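Local coordinates for protein fructose-bisphosphate aldolase class I (Thermoproteus tenax, PDB 1W8S) that belongs to the DeoC/LacD family of class I aldolases, folds as a TIM barrel and holds 1,6-di-O-phosphono-beta-D-fructofuranose in its pocket, at residues P31-D36 / V230-W235; L21-G26 / E44-L49; W235-R238 / K242-R245; I76-G81 / V142-P147. The protein carries 2 engineered substitutions. All coordinates share one frame; numbering follows the deposited sequence. Where two conformers were deposited one is given.

Contact 1 of 4, residues P31-D36 / V230-W235; sequences PADFMD and VGRNVW. With FBP (1,6-di-O-phosphono-beta-D-fructofuranose), chain O.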
# COMPACT_ATOMS: atom_id res chain seq x y z
N PRO E 31 0.45 16.82 -25.70
CA PRO E 31 0.89 17.29 -27.01
C PRO E 31 0.53 18.72 -27.38
O PRO E 31 0.92 19.11 -28.47
CB PRO E 31 0.29 16.26 -27.97
CG PRO E 31 -0.90 15.71 -27.28
CD PRO E 31 -0.63 15.83 -25.81
N ALA E 32 -0.12 19.49 -26.52
CA ALA E 32 -0.31 20.91 -26.77
C ALA E 32 1.06 21.64 -26.92
O ALA E 32 1.16 22.56 -27.71
CB ALA E 32 -1.18 21.54 -25.67
N ASP E 33 2.09 21.15 -26.23
CA ASP E 33 3.50 21.60 -26.36
C ASP E 33 3.99 21.53 -27.81
O ASP E 33 4.89 22.27 -28.18
CB ASP E 33 4.44 20.73 -25.46
CG ASP E 33 4.62 21.26 -24.00
OD1 ASP E 33 3.96 22.26 -23.60
OD2 ASP E 33 5.43 20.76 -23.19
N PHE E 34 3.39 20.65 -28.62
CA PHE E 34 3.88 20.34 -29.97
C PHE E 34 3.24 21.12 -31.11
O PHE E 34 3.68 20.98 -32.23
CB PHE E 34 3.72 18.85 -30.29
CG PHE E 34 4.38 17.92 -29.30
CD1 PHE E 34 5.57 18.27 -28.66
CD2 PHE E 34 3.81 16.68 -29.01
CE1 PHE E 34 6.18 17.39 -27.74
CE2 PHE E 34 4.42 15.79 -28.10
CZ PHE E 34 5.59 16.16 -27.46
N MET E 35 2.18 21.89 -30.84
CA MET E 35 1.47 22.64 -31.91
C MET E 35 2.32 23.76 -32.55
O MET E 35 2.23 24.00 -33.76
CB MET E 35 0.15 23.23 -31.37
CG MET E 35 -0.88 22.17 -30.93
SD MET E 35 -2.50 22.36 -31.72
CE MET E 35 -2.11 21.92 -33.45
N ASP E 36 3.14 24.44 -31.75
CA ASP E 36 3.97 25.55 -32.26
C ASP E 36 4.86 25.12 -33.45
O ASP E 36 5.02 25.87 -34.41
CB ASP E 36 4.86 26.11 -31.14
CG ASP E 36 4.07 26.98 -30.14
OD1 ASP E 36 2.90 27.34 -30.43
OD2 ASP E 36 4.55 27.37 -29.05
N VAL E 230 17.14 20.73 -21.82
CA VAL E 230 16.27 21.70 -22.48
C VAL E 230 15.35 20.97 -23.46
O VAL E 230 15.78 20.09 -24.20
CB VAL E 230 17.12 22.78 -23.23
CG1 VAL E 230 18.06 22.15 -24.27
CG2 VAL E 230 16.26 23.87 -23.88
N GLY E 231 14.07 21.34 -23.45
CA GLY E 231 13.09 20.81 -24.36
C GLY E 231 12.44 21.94 -25.13
O GLY E 231 12.83 22.21 -26.26
N ARG E 232 11.49 22.63 -24.51
CA ARG E 232 10.66 23.61 -25.22
C ARG E 232 11.47 24.72 -25.87
O ARG E 232 11.19 25.11 -27.00
CB ARG E 232 9.61 24.21 -24.28
CG ARG E 232 8.56 23.18 -23.83
CD ARG E 232 7.70 23.68 -22.68
NE ARG E 232 8.41 23.42 -21.44
CZ ARG E 232 7.94 23.68 -20.26
NH1 ARG E 232 6.74 24.20 -20.11
NH2 ARG E 232 8.69 23.41 -19.20
N ASN E 233 12.48 25.23 -25.17
CA ASN E 233 13.27 26.35 -25.72
C ASN E 233 14.12 25.96 -26.93
O ASN E 233 14.68 26.84 -27.59
CB ASN E 233 14.12 27.01 -24.65
CG ASN E 233 13.38 28.06 -23.90
OD1 ASN E 233 13.08 29.14 -24.45
ND2 ASN E 233 12.99 27.76 -22.67
N VAL E 234 14.22 24.67 -27.22
CA VAL E 234 14.73 24.21 -28.50
C VAL E 234 13.57 23.79 -29.43
O VAL E 234 13.35 24.42 -30.44
CB VAL E 234 15.79 23.08 -28.34
CG1 VAL E 234 16.19 22.49 -29.69
CG2 VAL E 234 17.03 23.65 -27.65
N TRP E 235 12.82 22.74 -29.10
CA TRP E 235 11.90 22.17 -30.11
C TRP E 235 10.54 22.84 -30.26
O TRP E 235 9.82 22.51 -31.21
CB TRP E 235 11.77 20.65 -30.01
CG TRP E 235 11.48 20.12 -28.68
CD1 TRP E 235 12.31 19.41 -27.88
CD2 TRP E 235 10.24 20.22 -27.99
NE1 TRP E 235 11.67 19.07 -26.71
CE2 TRP E 235 10.39 19.55 -26.76
CE3 TRP E 235 9.01 20.83 -28.26
CZ2 TRP E 235 9.38 19.49 -25.82
CZ3 TRP E 235 8.00 20.73 -27.33
CH2 TRP E 235 8.20 20.09 -26.13
P1 FBP O . 11.92 22.05 -20.66
O1P FBP O . 10.92 22.07 -21.75
O2P FBP O . 13.30 22.69 -21.01
O3P FBP O . 11.44 22.72 -19.37
O1 FBP O . 12.20 20.51 -20.35
C1 FBP O . 13.02 20.12 -19.27
C2 FBP O . 12.15 19.45 -18.20
O2 FBP O . 12.96 19.12 -17.05
C3 FBP O . 11.42 18.19 -18.68
O3 FBP O . 12.22 17.02 -18.74
C4 FBP O . 10.29 18.11 -17.65
O4 FBP O . 9.15 17.37 -18.07
C5 FBP O . 9.93 19.57 -17.48
O5 FBP O . 11.13 20.33 -17.73
C6 FBP O . 9.38 19.83 -16.08
O6 FBP O . 9.15 21.22 -15.93
P2 FBP O . 7.70 21.78 -15.50
O4P FBP O . 7.50 23.08 -16.25
O5P FBP O . 6.63 20.72 -15.79
O6P FBP O . 7.70 22.20 -14.02

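Contact 2 of 4, residues L21-G26 / E44-L49; sequences LAYDHG and EYILRL. With FBP (1,6-di-O-phosphono-beta-D-fructofuranose), chain O.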
# COMPACT_ATOMS: atom_id res chain seq x y z
N LEU E 21 18.73 16.96 -24.61
CA LEU E 21 17.46 17.32 -25.21
C LEU E 21 16.32 16.53 -24.55
O LEU E 21 16.20 15.31 -24.71
CB LEU E 21 17.48 17.09 -26.72
CG LEU E 21 16.34 17.72 -27.51
CD1 LEU E 21 16.30 19.23 -27.32
CD2 LEU E 21 16.45 17.37 -28.97
N ALA E 22 15.50 17.24 -23.80
CA ALA E 22 14.47 16.65 -22.97
C ALA E 22 13.21 16.47 -23.81
O ALA E 22 12.78 17.39 -24.48
CB ALA E 22 14.18 17.56 -21.80
N TYR E 23 12.61 15.29 -23.75
CA TYR E 23 11.46 14.98 -24.54
C TYR E 23 10.50 14.03 -23.83
O TYR E 23 9.93 13.14 -24.46
CB TYR E 23 11.89 14.39 -25.85
CG TYR E 23 10.83 14.29 -26.89
CD1 TYR E 23 10.19 15.43 -27.35
CD2 TYR E 23 10.50 13.07 -27.48
CE1 TYR E 23 9.23 15.37 -28.37
CE2 TYR E 23 9.55 12.99 -28.51
CZ TYR E 23 8.92 14.15 -28.94
OH TYR E 23 7.99 14.11 -29.94
N ASP E 24 10.32 14.23 -22.52
CA ASP E 24 9.25 13.54 -21.77
C ASP E 24 7.94 14.30 -21.77
O ASP E 24 6.99 13.88 -21.12
CB ASP E 24 9.66 13.20 -20.32
CG ASP E 24 10.15 14.41 -19.53
OD1 ASP E 24 10.69 15.36 -20.15
OD2 ASP E 24 10.08 14.49 -18.28
N HIS E 25 7.87 15.39 -22.53
CA HIS E 25 6.76 16.32 -22.42
C HIS E 25 5.44 15.70 -22.84
O HIS E 25 4.39 16.10 -22.36
CB HIS E 25 7.07 17.57 -23.23
CG HIS E 25 8.32 18.28 -22.80
ND1 HIS E 25 9.56 17.68 -22.80
CD2 HIS E 25 8.51 19.56 -22.39
CE1 HIS E 25 10.46 18.55 -22.38
NE2 HIS E 25 9.85 19.70 -22.13
N GLY E 26 5.47 14.72 -23.73
CA GLY E 26 4.24 14.09 -24.19
C GLY E 26 3.36 13.55 -23.07
O GLY E 26 2.15 13.54 -23.19
N GLU E 44 11.34 10.91 -34.22
CA GLU E 44 12.43 10.82 -35.20
C GLU E 44 13.05 12.19 -35.45
O GLU E 44 14.26 12.31 -35.58
CB GLU E 44 11.96 10.20 -36.52
CG GLU E 44 11.42 8.78 -36.39
CD GLU E 44 11.07 8.11 -37.74
OE1 GLU E 44 10.76 6.91 -37.71
OE2 GLU E 44 11.08 8.77 -38.80
N TYR E 45 12.22 13.23 -35.53
CA TYR E 45 12.69 14.60 -35.69
C TYR E 45 13.54 15.02 -34.49
O TYR E 45 14.58 15.63 -34.65
CB TYR E 45 11.49 15.53 -35.84
CG TYR E 45 11.79 16.99 -35.70
CD1 TYR E 45 12.27 17.74 -36.78
CD2 TYR E 45 11.57 17.63 -34.50
CE1 TYR E 45 12.53 19.09 -36.64
CE2 TYR E 45 11.83 18.96 -34.35
CZ TYR E 45 12.31 19.69 -35.40
OH TYR E 45 12.53 21.04 -35.20
N ILE E 46 13.09 14.68 -33.29
CA ILE E 46 13.83 14.97 -32.06
C ILE E 46 15.24 14.33 -32.03
O ILE E 46 16.21 14.96 -31.61
CB ILE E 46 13.02 14.54 -30.84
CG1 ILE E 46 11.70 15.31 -30.76
CG2 ILE E 46 13.83 14.71 -29.55
CD1 ILE E 46 11.84 16.80 -30.58
N LEU E 47 15.33 13.09 -32.47
CA LEU E 47 16.64 12.42 -32.57
C LEU E 47 17.56 13.08 -33.59
O LEU E 47 18.76 13.25 -33.33
CB LEU E 47 16.46 10.94 -32.92
CG LEU E 47 15.96 10.06 -31.78
CD1 LEU E 47 15.48 8.75 -32.33
CD2 LEU E 47 17.05 9.81 -30.73
N ARG E 48 17.02 13.44 -34.74
CA ARG E 48 17.82 14.07 -35.79
C ARG E 48 18.32 15.42 -35.32
O ARG E 48 19.46 15.80 -35.57
CB ARG E 48 16.98 14.28 -37.06
CG ARG E 48 16.78 13.03 -37.93
CD ARG E 48 16.39 13.36 -39.38
NE ARG E 48 15.25 14.29 -39.44
CZ ARG E 48 13.96 13.94 -39.35
NH1 ARG E 48 13.59 12.66 -39.21
NH2 ARG E 48 13.02 14.87 -39.40
N LEU E 49 17.45 16.15 -34.63
CA LEU E 49 17.78 17.43 -34.02
C LEU E 49 18.93 17.32 -33.00
O LEU E 49 19.88 18.08 -33.07
CB LEU E 49 16.52 17.99 -33.37
CG LEU E 49 16.56 19.41 -32.85
CD1 LEU E 49 16.92 20.42 -33.97
CD2 LEU E 49 15.20 19.76 -32.24
P1 FBP O . 11.92 22.05 -20.66
O1P FBP O . 10.92 22.07 -21.75
O2P FBP O . 13.30 22.69 -21.01
O3P FBP O . 11.44 22.72 -19.37
O1 FBP O . 12.20 20.51 -20.35
C1 FBP O . 13.02 20.12 -19.27
C2 FBP O . 12.15 19.45 -18.20
O2 FBP O . 12.96 19.12 -17.05
C3 FBP O . 11.42 18.19 -18.68
O3 FBP O . 12.22 17.02 -18.74
C4 FBP O . 10.29 18.11 -17.65
O4 FBP O . 9.15 17.37 -18.07
C5 FBP O . 9.93 19.57 -17.48
O5 FBP O . 11.13 20.33 -17.73
C6 FBP O . 9.38 19.83 -16.08
O6 FBP O . 9.15 21.22 -15.93
P2 FBP O . 7.70 21.78 -15.50
O4P FBP O . 7.50 23.08 -16.25
O5P FBP O . 6.63 20.72 -15.79
O6P FBP O . 7.70 22.20 -14.02

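Contact 3 of 4, residues W235-R238 / K242-R245; sequences WQRR and KFAR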
# COMPACT_ATOMS: atom_id res chain seq x y z
N TRP E 235 12.82 22.74 -29.10
CA TRP E 235 11.90 22.17 -30.11
C TRP E 235 10.54 22.84 -30.26
O TRP E 235 9.82 22.51 -31.21
CB TRP E 235 11.77 20.65 -30.01
CG TRP E 235 11.48 20.12 -28.68
CD1 TRP E 235 12.31 19.41 -27.88
CD2 TRP E 235 10.24 20.22 -27.99
NE1 TRP E 235 11.67 19.07 -26.71
CE2 TRP E 235 10.39 19.55 -26.76
CE3 TRP E 235 9.01 20.83 -28.26
CZ2 TRP E 235 9.38 19.49 -25.82
CZ3 TRP E 235 8.00 20.73 -27.33
CH2 TRP E 235 8.20 20.09 -26.13
N GLN E 236 10.19 23.78 -29.39
CA GLN E 236 9.02 24.63 -29.66
C GLN E 236 9.34 25.79 -30.62
O GLN E 236 8.43 26.56 -30.95
CB GLN E 236 8.40 25.22 -28.39
CG GLN E 236 7.49 24.28 -27.63
CD GLN E 236 6.60 25.00 -26.61
OE1 GLN E 236 7.07 25.82 -25.82
NE2 GLN E 236 5.31 24.67 -26.62
N ARG E 237 10.60 25.93 -31.03
CA ARG E 237 11.00 26.94 -32.01
C ARG E 237 11.01 26.39 -33.43
O ARG E 237 11.49 25.29 -33.66
CB ARG E 237 12.38 27.49 -31.67
CG ARG E 237 12.45 28.05 -30.29
CD ARG E 237 13.78 28.66 -29.93
NE ARG E 237 13.76 29.22 -28.57
CZ ARG E 237 13.10 30.32 -28.23
NH1 ARG E 237 12.42 30.99 -29.15
NH2 ARG E 237 13.12 30.75 -26.97
N ARG E 238 10.48 27.15 -34.37
CA ARG E 238 10.52 26.76 -35.78
C ARG E 238 11.95 26.80 -36.32
O ARG E 238 12.27 26.07 -37.27
CB ARG E 238 9.60 27.64 -36.62
CG ARG E 238 8.11 27.26 -36.51
CD ARG E 238 7.17 28.41 -36.88
NE ARG E 238 7.52 29.62 -36.11
CZ ARG E 238 7.40 30.88 -36.53
NH1 ARG E 238 6.90 31.18 -37.73
NH2 ARG E 238 7.78 31.87 -35.71
N LYS E 242 18.90 25.90 -35.75
CA LYS E 242 19.74 27.11 -35.67
C LYS E 242 20.00 27.51 -34.22
O LYS E 242 21.14 27.71 -33.81
CB LYS E 242 19.10 28.28 -36.42
CG LYS E 242 19.98 29.54 -36.53
CD LYS E 242 19.31 30.67 -37.34
CE LYS E 242 20.28 31.83 -37.58
NZ LYS E 242 20.79 31.87 -39.00
N PHE E 243 18.93 27.57 -33.44
CA PHE E 243 19.05 27.96 -32.05
C PHE E 243 19.77 26.90 -31.21
O PHE E 243 20.56 27.23 -30.33
CB PHE E 243 17.69 28.28 -31.45
CG PHE E 243 17.77 28.87 -30.08
CD1 PHE E 243 18.56 29.99 -29.84
CD2 PHE E 243 17.09 28.30 -29.04
CE1 PHE E 243 18.65 30.52 -28.58
CE2 PHE E 243 17.17 28.83 -27.77
CZ PHE E 243 17.96 29.94 -27.55
N ALA E 244 19.52 25.63 -31.51
CA ALA E 244 20.20 24.53 -30.82
C ALA E 244 21.72 24.63 -31.01
O ALA E 244 22.48 24.52 -30.07
CB ALA E 244 19.68 23.19 -31.31
N ARG E 245 22.14 24.89 -32.24
CA ARG E 245 23.57 25.06 -32.53
C ARG E 245 24.15 26.29 -31.81
O ARG E 245 25.28 26.25 -31.36
CB ARG E 245 23.79 25.17 -34.04
CG ARG E 245 23.40 23.90 -34.81
CD ARG E 245 24.32 23.53 -35.96
NE ARG E 245 23.62 23.29 -37.22
CZ ARG E 245 23.68 22.18 -37.97
NH1 ARG E 245 24.38 21.11 -37.60
NH2 ARG E 245 23.01 22.12 -39.12

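Contact 4 of 4, residues I76-G81 / V142-P147; sequences ILKLNG and VVESFP. Engineered in segment 142-147: Glu144 (natural residue Trp), Phe146 (natural residue Tyr).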
# COMPACT_ATOMS: atom_id res chain seq x y z
N ILE E 76 18.82 8.88 -21.82
CA ILE E 76 18.42 8.89 -20.43
C ILE E 76 16.96 8.48 -20.45
O ILE E 76 16.12 9.16 -21.04
CB ILE E 76 18.59 10.27 -19.83
CG1 ILE E 76 20.04 10.73 -19.98
CG2 ILE E 76 18.17 10.27 -18.35
CD1 ILE E 76 20.33 12.11 -19.38
N LEU E 77 16.67 7.32 -19.86
CA LEU E 77 15.31 6.80 -19.74
C LEU E 77 14.65 7.37 -18.49
O LEU E 77 15.08 7.11 -17.35
CB LEU E 77 15.33 5.29 -19.74
CG LEU E 77 14.10 4.46 -20.07
CD1 LEU E 77 12.87 4.97 -19.42
CD2 LEU E 77 13.92 4.45 -21.56
N LYS E 78 13.67 8.24 -18.72
CA LYS E 78 12.87 8.86 -17.68
C LYS E 78 11.87 7.82 -17.17
O LYS E 78 10.98 7.41 -17.92
CB LYS E 78 12.09 10.03 -18.31
CG LYS E 78 11.15 10.77 -17.37
CD LYS E 78 11.85 11.15 -16.13
CE LYS E 78 11.02 12.11 -15.26
NZ LYS E 78 9.59 11.93 -15.37
N LEU E 79 12.07 7.36 -15.94
CA LEU E 79 11.37 6.17 -15.45
C LEU E 79 9.95 6.44 -14.96
O LEU E 79 9.10 5.56 -15.07
CB LEU E 79 12.13 5.47 -14.31
CG LEU E 79 13.52 4.97 -14.67
CD1 LEU E 79 14.27 4.70 -13.38
CD2 LEU E 79 13.44 3.73 -15.49
N ASN E 80 9.70 7.61 -14.40
CA ASN E 80 8.39 7.91 -13.86
C ASN E 80 7.68 8.88 -14.77
O ASN E 80 8.18 9.20 -15.84
CB ASN E 80 8.36 8.31 -12.37
CG ASN E 80 9.27 9.49 -12.00
OD1 ASN E 80 10.11 9.93 -12.78
ND2 ASN E 80 9.15 9.94 -10.75
N GLY E 81 6.50 9.33 -14.40
CA GLY E 81 5.79 10.31 -15.20
C GLY E 81 4.39 10.49 -14.71
O GLY E 81 3.77 9.55 -14.18
N VAL E 142 19.93 10.13 -12.64
CA VAL E 142 19.68 11.57 -12.69
C VAL E 142 18.40 11.83 -11.93
O VAL E 142 17.33 11.31 -12.32
CB VAL E 142 19.54 12.11 -14.14
CG1 VAL E 142 19.45 13.68 -14.12
CG2 VAL E 142 20.65 11.60 -15.01
N VAL E 143 18.49 12.56 -10.82
CA VAL E 143 17.31 12.90 -10.05
C VAL E 143 16.91 14.30 -10.50
O VAL E 143 17.72 15.24 -10.44
CB VAL E 143 17.57 12.91 -8.56
CG1 VAL E 143 16.36 13.49 -7.75
CG2 VAL E 143 17.99 11.51 -8.07
N GLU E 144 15.66 14.39 -10.91
CA GLU E 144 15.01 15.63 -11.34
C GLU E 144 14.24 16.11 -10.11
O GLU E 144 13.24 15.52 -9.74
CB GLU E 144 14.12 15.31 -12.56
CG GLU E 144 14.82 14.28 -13.46
CD GLU E 144 14.03 13.75 -14.66
OE1 GLU E 144 14.57 13.74 -15.82
OE2 GLU E 144 12.89 13.25 -14.43
N SER E 145 14.78 17.12 -9.44
CA SER E 145 14.32 17.52 -8.12
C SER E 145 13.57 18.83 -8.22
O SER E 145 14.19 19.91 -8.41
CB SER E 145 15.52 17.69 -7.19
OG SER E 145 15.11 17.85 -5.83
N PHE E 146 12.25 18.74 -8.09
CA PHE E 146 11.31 19.86 -8.31
C PHE E 146 10.35 19.95 -7.15
O PHE E 146 9.24 19.41 -7.22
CB PHE E 146 10.48 19.64 -9.58
CG PHE E 146 11.28 19.60 -10.85
CD1 PHE E 146 12.23 20.56 -11.15
CD2 PHE E 146 11.06 18.58 -11.77
CE1 PHE E 146 12.94 20.53 -12.33
CE2 PHE E 146 11.77 18.52 -12.95
CZ PHE E 146 12.73 19.52 -13.24
N PRO E 147 10.76 20.62 -6.08
CA PRO E 147 9.86 20.84 -4.95
C PRO E 147 8.56 21.45 -5.38
O PRO E 147 8.53 22.38 -6.18
CB PRO E 147 10.66 21.80 -4.03
CG PRO E 147 12.09 21.50 -4.35
CD PRO E 147 12.11 21.15 -5.80

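Contact 1 of 4, residues P31-D36 / V230-W235
Phe34 and Trp235 form an offset edge-to-face aromatic pair: the edge of Phe34 is turned toward the face of the indole's six-membered ring, with centroids 5.4 Å apart and planes at 60°. Its closest touch is Phe34 CD1 to Trp235 CZ3, 3.7 Å. Trp235 CG sits between the backbone N and the carbonyl carbon (chi1 51°), which swings the indole out to this loop while NE1 bonds Ala22 O. Asp33 O meets the indole at its edge, 3.6 Å from Trp235 CZ3, and hydrogen-bonds Gln236 NE2; Asp33 CB rests near CH2. Between the charged groups, Asp33 OD2 approaches Arg232 NE only to 4.4 Å, far from the guanidinium plane, which leaves attraction of charge and no hydrogen bond; OD2 bonds His29 ND1. The N-H groups of Arg232 turn instead to the ligand: NE and the backbone N both bond FBP O1P, each at 2.9 Å, and NH2 bonds O3P at 2.8 Å and O4P of the other phosphate at 3.2 Å. Gly231 N, at the N-cap, donates to FBP O2P. Phosphate held at the start of a short helix after strand 227-230 is characteristic of the phosphate site of TIM-barrel enzymes.

Contact 2 of 4, residues L21-G26 / E44-L49
The Tyr23 ring carries Ile46 on one face: CG1 stands 3.5 Å from the ring centroid and 17° off the normal, a CH-pi contact made over the face. Its nearest ring atom is CE1, with CG1 to CE1 at 3.4 Å, and Ile46 CD1 follows along the same side. The ring reaches the helix because Tyr23 CG is anti to the backbone N (chi1 -167°); its OH bonds Ser40 O and also Arg166 NH2 of the second subunit. His25, the other flat group, is met at its edge: FBP P1 lies in the ring plane, as do Ala22 CB and Tyr23 N. NE2 gives a short bond to FBP O1P, 2.6 Å with an N-H...O angle of 162°, and only a weak one to the ester oxygen O1. Beside the tyrosine, at Leu21, the contact is aliphatic. Leu21 CD2 wedges against helix 43-53, meeting Ile46 CG2 at 3.8 Å; Leu21 CD2 also lies 4.2 Å from Leu49 CD2. Thus Ile46 spreads its two branches, CG1 to Tyr23 and CG2 to Leu21. On the ligand side, Asp24 uses both carboxylate oxygens: OD1 accepts from FBP O3 at 2.7 Å and OD2 from O4 at 3.0 Å. Leu21 and Ala22 face opposite ways, Leu21 outward to the helix and Ala22 toward the ligand. A strand flanked outside by a helix, with ligand-binding residues just past its C-terminal end, is the signature of a TIM-barrel beta-alpha unit.

Contact 3 of 4, residues W235-R238 / K242-R245
Arg237 and Phe243 make this small contact by themselves, burying 90 Å² in all. Arg237 CG lies beside the backbone N and anti to the carbonyl carbon (chi1 -56°), and from CG to NE the chain runs fully extended, carrying its far end across to helix 240-253. At the tip chi4 of -71° turns the guanidinium out of the line of the chain; its plane and the phenyl plane stand 74° apart. The part of the arginine that touches is the CD-NE end rather than a flat guanidinium laid on the ring. CD comes 3.4 Å from Phe243 CD2, and NE is 3.5 Å from both CD2 and CE2 of the same ring. Phe243 answers with CG anti to its own backbone N, which directs the ring back toward the loop that precedes its helix. One flank of the ring is met by Arg237; Glu210, Phe213 and Leu214 of helix 210-222 also touch it. Arg237 packs against Glu210 as well, and against Thr207. Within the buried arginine, NE donates a hydrogen bond to the backbone oxygen of Asn233 in the preceding short helix. Chemically, then, CD and NE share the touch on the ring, and the contact is one of van der Waals packing, with no cation-pi or other polar interaction to the phenyl. The bond from NE to Asn233 O probably helps to hold the CD-NE end against the ring, and Arg237 joins helix 232-235, through Asn233 O, to the first turn of helix 240-253.

Contact 4 of 4, residues I76-G81 / V142-P147
Lys78 and Glu144 reach for each other inside the barrel through unlike torsions. Lys78 starts with CG anti to the backbone N (chi1 178°), then bends at chi2 and again at chi4, which curls its ammonium back over its own strand. Glu144, an engineered residue where the natural sequence has Trp, holds CG beside the backbone N and runs extended beyond it, crossing toward the lysine. Between them lies a long and doubtful salt bridge, Lys78 NZ to Glu144 OE2 at 3.7 Å, because OE2 is placed implausibly close to Lys78 CE in the model. The same doubt extends to the hydrogen bond between Glu144 OE2 and Thr112 OG1; OE1 faces Lys177 in a long, weak ion pair. Firmer is the grip of Lys78 NZ on Asn80 O, 3.1 Å, with the donor well above the carbonyl plane; a weak bond to Asn80 OD1, 3.3 Å, adds to it. Asp24 and Glu28 lie at long range from the same ammonium. Two residues earlier on each strand the meeting is apolar: Ile76 CG2 and Val142 CG2 just touch at 4.4 Å. Phe146, also engineered (Tyr in nature), lines the ligand pocket at the end of its strand. Strands 75-81 and 141-145 are not neighbours in the sheet; each pairs in parallel with strand 108-113 between them, over whose inner side these residues meet. Phe12 and Phe8 of helix 4-12 pack on Ile76 and Val142, while on the outside Val143 and Pro147 rest against helix 158-171.

Contacts 1, 2 and 3 cluster on one side of the chain, with centres 9 to 12 Å apart, whereas contact 4 lies nearer the middle of the chain, 16 to 23 Å from the other centres, and meets contact 2 at Asp24 and Lys78. Along the chain, contact 2 closes first; contact 4 follows, nested within the loop that contact 1 closes, and contact 3 comes last, sharing Trp235 with contact 1. Strand 18-22 pairs with strand 227-230, so contacts 1 and 2 join where the barrel closes. Contacts 1 and 2 bind FBP directly and both touch the second subunit; contact 4 brings Phe146 to the same pocket, and contact 3 joins the loop after helix 232-235 to helix 240-253.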